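Local structure of probable thiosulfate sulfurtransferase (Thermus thermophilus, 2EG4) at residues L29-P34 and T52-T57; K45-G50 and A79-L84. The protein probably transfers sulfur from thiosulfate to an acceptor such as cyanide, as rhodanese-family enzymes do, and binds a zinc ion. One frame throughout, in Å; residues are numbered along the deposited sequence.

Overall arrangement
The chain first runs through strand 8-11, helix 15-20 and the short edge strand 27-28. The loop 29-34 follows directly. Helix 41-57 comes next and serves both contacts. Its residues 45-50 begin interaction 2, and its residues 52-57 close interaction 1 back onto the loop. The chain then passes strand 64-67 and enters helix 73-84, where 79-84 closes interaction 2. The two closures therefore cross along the chain. Their centres lie about 8 Å apart, and they touch directly: Leu31 packs on Phe81 and Leu82, and Leu29 on Leu82. Together they join the loop and helices 41-57 and 73-84 within the first rhodanese-like domain.

Interaction 1. Residues L29-P34 and T52-T57; sequences LDLSAP and TELFQT
Leu54 meets two leucines of the loop. Both of its methyls face Leu29, and CD2 also meets Leu31. Its CD1 lies 4.0 Å from CD1 of Leu29. Its CD2 lies 3.9 Å from CD1 of Leu31 and 4.1 Å from CD2 of Leu29. Both pairs approach tip to tip. Leu54 has CG anti to its backbone N (chi1 179°), which carries the fork off the helix toward the loop. Leu31 is turned differently, with CG beside its own backbone N (chi1 -67°), and it offers a single methyl. The contact is apolar and small, and none of its three leucines is fully buried.

Between the two loop leucines in sequence, Asp30 OD1 takes two bonds from Ser32. The backbone N of Ser32 meets OD1 at 2.8 Å, nearly in line with its C-O bond, which makes an Asx turn. Ser32 OG also donates to Asp30 OD1, on the syn lone pair, at 2.7 Å. From helix 73-84, Thr78 OG1 hydrogen-bonds to the N of Leu31, and Arg77 hydrogen-bonds to its O. This is packing of the loop after edge strand 27-28 against helix 41-57, within the alpha/beta fold of a rhodanese-like domain.

Interaction 2. Residues K45-G50 and A79-L84; sequences KALEGG and AFFLGL
Helix-to-helix packing in the first rhodanese-like domain brings Leu47 of helix 41-57 against Phe81 and Leu84 of helix 73-84. The two partners on the second helix are three residues apart, so they follow each other by nearly one turn. Leu47 divides its branches between them. Its CD1 comes to 4.0 Å from CE1 of Phe81, an oblique approach to the ring. Its CD2 lies 3.9 Å from CD2 of Leu84. In both pairs the side chains cross at about a right angle. CG of Leu47 stands anti to the backbone N (chi1 173°), and the branches thus reach out toward the second helix. Phe81 starts out differently, with CG beside its backbone N (chi1 -84°), and this swings the ring to where CE1 can meet the leucine. Leu31 and Leu36 also pack on Phe81.

On the first helix, NZ of Lys45 forms a salt bridge with OE2 of Glu48 at 2.9 Å. The lysine comes on the syn side of the carboxylate, 19° out of its plane. OE1 of the same glutamate accepts from the backbone N of Leu117. Both carboxylate oxygens are thus engaged, which should limit rotation of the group. Between 45-50 and 79-84 the contact is apolar. It helps keep Phe81 and Leu84 from water, carries no directional bond, and leaves the charged pair outside it.

Interaction 1. Residues L29-P34 and T52-T57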
# COMPACT_ATOMS: atom_id res chain seq x y z
N LEU A 29 -9.10 -10.35 2.76
CA LEU A 29 -7.96 -9.75 3.45
C LEU A 29 -7.97 -8.22 3.32
O LEU A 29 -8.00 -7.70 2.21
CB LEU A 29 -6.63 -10.25 2.88
CG LEU A 29 -5.40 -9.68 3.62
CD1 LEU A 29 -5.38 -10.14 5.09
CD2 LEU A 29 -4.14 -10.11 2.88
N ASP A 30 -7.94 -7.53 4.46
CA ASP A 30 -7.86 -6.05 4.48
C ASP A 30 -6.76 -5.67 5.48
O ASP A 30 -6.93 -5.83 6.70
CB ASP A 30 -9.18 -5.42 4.89
CG ASP A 30 -9.10 -3.89 4.93
OD1 ASP A 30 -7.97 -3.35 5.04
OD2 ASP A 30 -10.14 -3.22 4.87
N LEU A 31 -5.62 -5.21 4.97
CA LEU A 31 -4.51 -4.84 5.84
C LEU A 31 -4.39 -3.35 6.14
O LEU A 31 -3.28 -2.85 6.32
CB LEU A 31 -3.18 -5.34 5.26
CG LEU A 31 -3.06 -6.86 5.23
CD1 LEU A 31 -1.77 -7.31 4.56
CD2 LEU A 31 -3.20 -7.38 6.68
N SER A 32 -5.53 -2.66 6.20
CA SER A 32 -5.52 -1.22 6.51
C SER A 32 -5.11 -0.91 7.96
O SER A 32 -4.59 0.18 8.27
CB SER A 32 -6.92 -0.61 6.32
OG SER A 32 -7.40 -0.72 5.00
N ALA A 33 -5.36 -1.85 8.86
CA ALA A 33 -5.14 -1.61 10.28
C ALA A 33 -3.76 -1.50 10.93
O ALA A 33 -3.49 -0.56 11.68
CB ALA A 33 -5.96 -2.62 11.07
N PRO A 34 -2.87 -2.47 10.68
CA PRO A 34 -1.54 -2.44 11.27
C PRO A 34 -0.68 -1.22 10.96
O PRO A 34 -0.37 -0.97 9.81
CB PRO A 34 -0.88 -3.72 10.72
CG PRO A 34 -2.03 -4.59 10.35
CD PRO A 34 -3.02 -3.63 9.77
N THR A 52 5.09 -13.99 6.08
CA THR A 52 5.20 -15.43 5.81
C THR A 52 4.02 -16.18 6.43
O THR A 52 3.40 -17.04 5.80
CB THR A 52 6.48 -16.04 6.41
OG1 THR A 52 7.60 -15.61 5.65
CG2 THR A 52 6.44 -17.56 6.34
N GLU A 53 3.72 -15.85 7.68
CA GLU A 53 2.64 -16.51 8.40
C GLU A 53 1.31 -16.26 7.72
O GLU A 53 0.49 -17.17 7.58
CB GLU A 53 2.58 -16.02 9.84
CG GLU A 53 1.37 -16.51 10.61
CD GLU A 53 1.31 -18.03 10.73
OE1 GLU A 53 2.34 -18.70 10.51
OE2 GLU A 53 0.23 -18.55 11.07
N LEU A 54 1.12 -15.03 7.28
CA LEU A 54 -0.11 -14.64 6.60
C LEU A 54 -0.25 -15.36 5.27
O LEU A 54 -1.32 -15.89 4.94
CB LEU A 54 -0.11 -13.13 6.37
CG LEU A 54 -1.33 -12.55 5.63
CD1 LEU A 54 -2.59 -12.66 6.48
CD2 LEU A 54 -1.04 -11.09 5.32
N PHE A 55 0.83 -15.37 4.49
CA PHE A 55 0.83 -16.03 3.19
C PHE A 55 0.52 -17.52 3.34
O PHE A 55 -0.26 -18.08 2.57
CB PHE A 55 2.19 -15.88 2.52
CG PHE A 55 2.57 -14.46 2.16
CD1 PHE A 55 1.71 -13.39 2.41
CD2 PHE A 55 3.80 -14.20 1.55
CE1 PHE A 55 2.07 -12.07 2.05
CE2 PHE A 55 4.16 -12.91 1.20
CZ PHE A 55 3.30 -11.84 1.44
N GLN A 56 1.12 -18.17 4.34
CA GLN A 56 0.88 -19.59 4.54
C GLN A 56 -0.53 -19.88 5.02
O GLN A 56 -1.19 -20.81 4.53
CB GLN A 56 1.90 -20.17 5.54
CG GLN A 56 3.33 -19.98 5.08
CD GLN A 56 4.32 -20.79 5.90
OE1 GLN A 56 4.07 -21.09 7.07
NE2 GLN A 56 5.45 -21.13 5.29
N THR A 57 -1.02 -19.09 5.96
CA THR A 57 -2.36 -19.29 6.50
C THR A 57 -3.44 -19.10 5.44
O THR A 57 -4.44 -19.82 5.45
CB THR A 57 -2.62 -18.34 7.70
OG1 THR A 57 -1.68 -18.62 8.75
CG2 THR A 57 -4.01 -18.58 8.26

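Interaction 2. Residues K45-G50 and A79-L84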
# COMPACT_ATOMS: atom_id res chain seq x y z
N LYS A 45 12.58 -7.69 9.89
CA LYS A 45 12.49 -9.14 9.88
C LYS A 45 11.18 -9.62 10.48
O LYS A 45 10.63 -10.65 10.06
CB LYS A 45 13.66 -9.77 10.64
CG LYS A 45 14.84 -10.05 9.75
CD LYS A 45 14.54 -11.17 8.74
CE LYS A 45 15.60 -11.22 7.65
NZ LYS A 45 15.47 -12.40 6.75
N ALA A 46 10.69 -8.88 11.46
CA ALA A 46 9.40 -9.21 12.11
C ALA A 46 8.28 -9.06 11.05
O ALA A 46 7.39 -9.90 10.95
CB ALA A 46 9.15 -8.26 13.28
N LEU A 47 8.36 -8.01 10.24
CA LEU A 47 7.35 -7.81 9.20
C LEU A 47 7.40 -8.94 8.19
O LEU A 47 6.38 -9.49 7.79
CB LEU A 47 7.58 -6.47 8.51
CG LEU A 47 6.70 -6.20 7.28
CD1 LEU A 47 5.19 -6.31 7.64
CD2 LEU A 47 7.00 -4.79 6.83
N GLU A 48 8.60 -9.30 7.76
CA GLU A 48 8.75 -10.39 6.81
C GLU A 48 8.19 -11.69 7.39
O GLU A 48 7.51 -12.43 6.68
CB GLU A 48 10.23 -10.55 6.44
CG GLU A 48 10.53 -11.60 5.38
CD GLU A 48 12.02 -11.70 5.11
OE1 GLU A 48 12.49 -11.08 4.12
OE2 GLU A 48 12.71 -12.39 5.88
N GLY A 49 8.46 -11.95 8.68
CA GLY A 49 7.95 -13.17 9.31
C GLY A 49 6.44 -13.17 9.39
O GLY A 49 5.78 -14.20 9.19
N GLY A 50 5.88 -12.00 9.70
CA GLY A 50 4.43 -11.85 9.80
C GLY A 50 3.79 -12.09 8.44
O GLY A 50 2.71 -12.70 8.34
N ALA A 79 -2.34 -4.65 -1.20
CA ALA A 79 -1.50 -5.13 -2.29
C ALA A 79 -0.03 -4.79 -2.04
O ALA A 79 0.87 -5.55 -2.39
CB ALA A 79 -1.95 -4.52 -3.63
N PHE A 80 0.18 -3.64 -1.42
CA PHE A 80 1.53 -3.20 -1.11
C PHE A 80 2.20 -4.19 -0.16
O PHE A 80 3.34 -4.58 -0.37
CB PHE A 80 1.54 -1.82 -0.48
CG PHE A 80 2.93 -1.31 -0.21
CD1 PHE A 80 3.77 -0.95 -1.27
CD2 PHE A 80 3.44 -1.30 1.08
CE1 PHE A 80 5.10 -0.59 -1.04
CE2 PHE A 80 4.77 -0.94 1.32
CZ PHE A 80 5.59 -0.59 0.26
N PHE A 81 1.49 -4.62 0.87
CA PHE A 81 2.08 -5.60 1.79
C PHE A 81 2.37 -6.92 1.08
O PHE A 81 3.43 -7.52 1.29
CB PHE A 81 1.13 -5.88 2.96
CG PHE A 81 1.22 -4.89 4.08
CD1 PHE A 81 2.34 -4.86 4.91
CD2 PHE A 81 0.18 -4.02 4.34
CE1 PHE A 81 2.41 -3.97 5.99
CE2 PHE A 81 0.22 -3.12 5.42
CZ PHE A 81 1.35 -3.10 6.25
N LEU A 82 1.43 -7.42 0.27
CA LEU A 82 1.67 -8.70 -0.38
C LEU A 82 2.86 -8.62 -1.35
O LEU A 82 3.68 -9.54 -1.39
CB LEU A 82 0.39 -9.18 -1.09
CG LEU A 82 -0.51 -10.10 -0.25
CD1 LEU A 82 -0.71 -9.54 1.14
CD2 LEU A 82 -1.87 -10.32 -0.94
N GLY A 83 2.96 -7.52 -2.09
CA GLY A 83 4.08 -7.35 -3.02
C GLY A 83 5.39 -7.17 -2.26
O GLY A 83 6.45 -7.62 -2.67
N LEU A 84 5.30 -6.48 -1.13
CA LEU A 84 6.47 -6.23 -0.28
C LEU A 84 7.02 -7.55 0.28
O LEU A 84 8.21 -7.67 0.58
CB LEU A 84 6.08 -5.29 0.86
CG LEU A 84 7.16 -4.97 1.91
CD1 LEU A 84 8.35 -4.25 1.27
CD2 LEU A 84 6.55 -4.12 3.00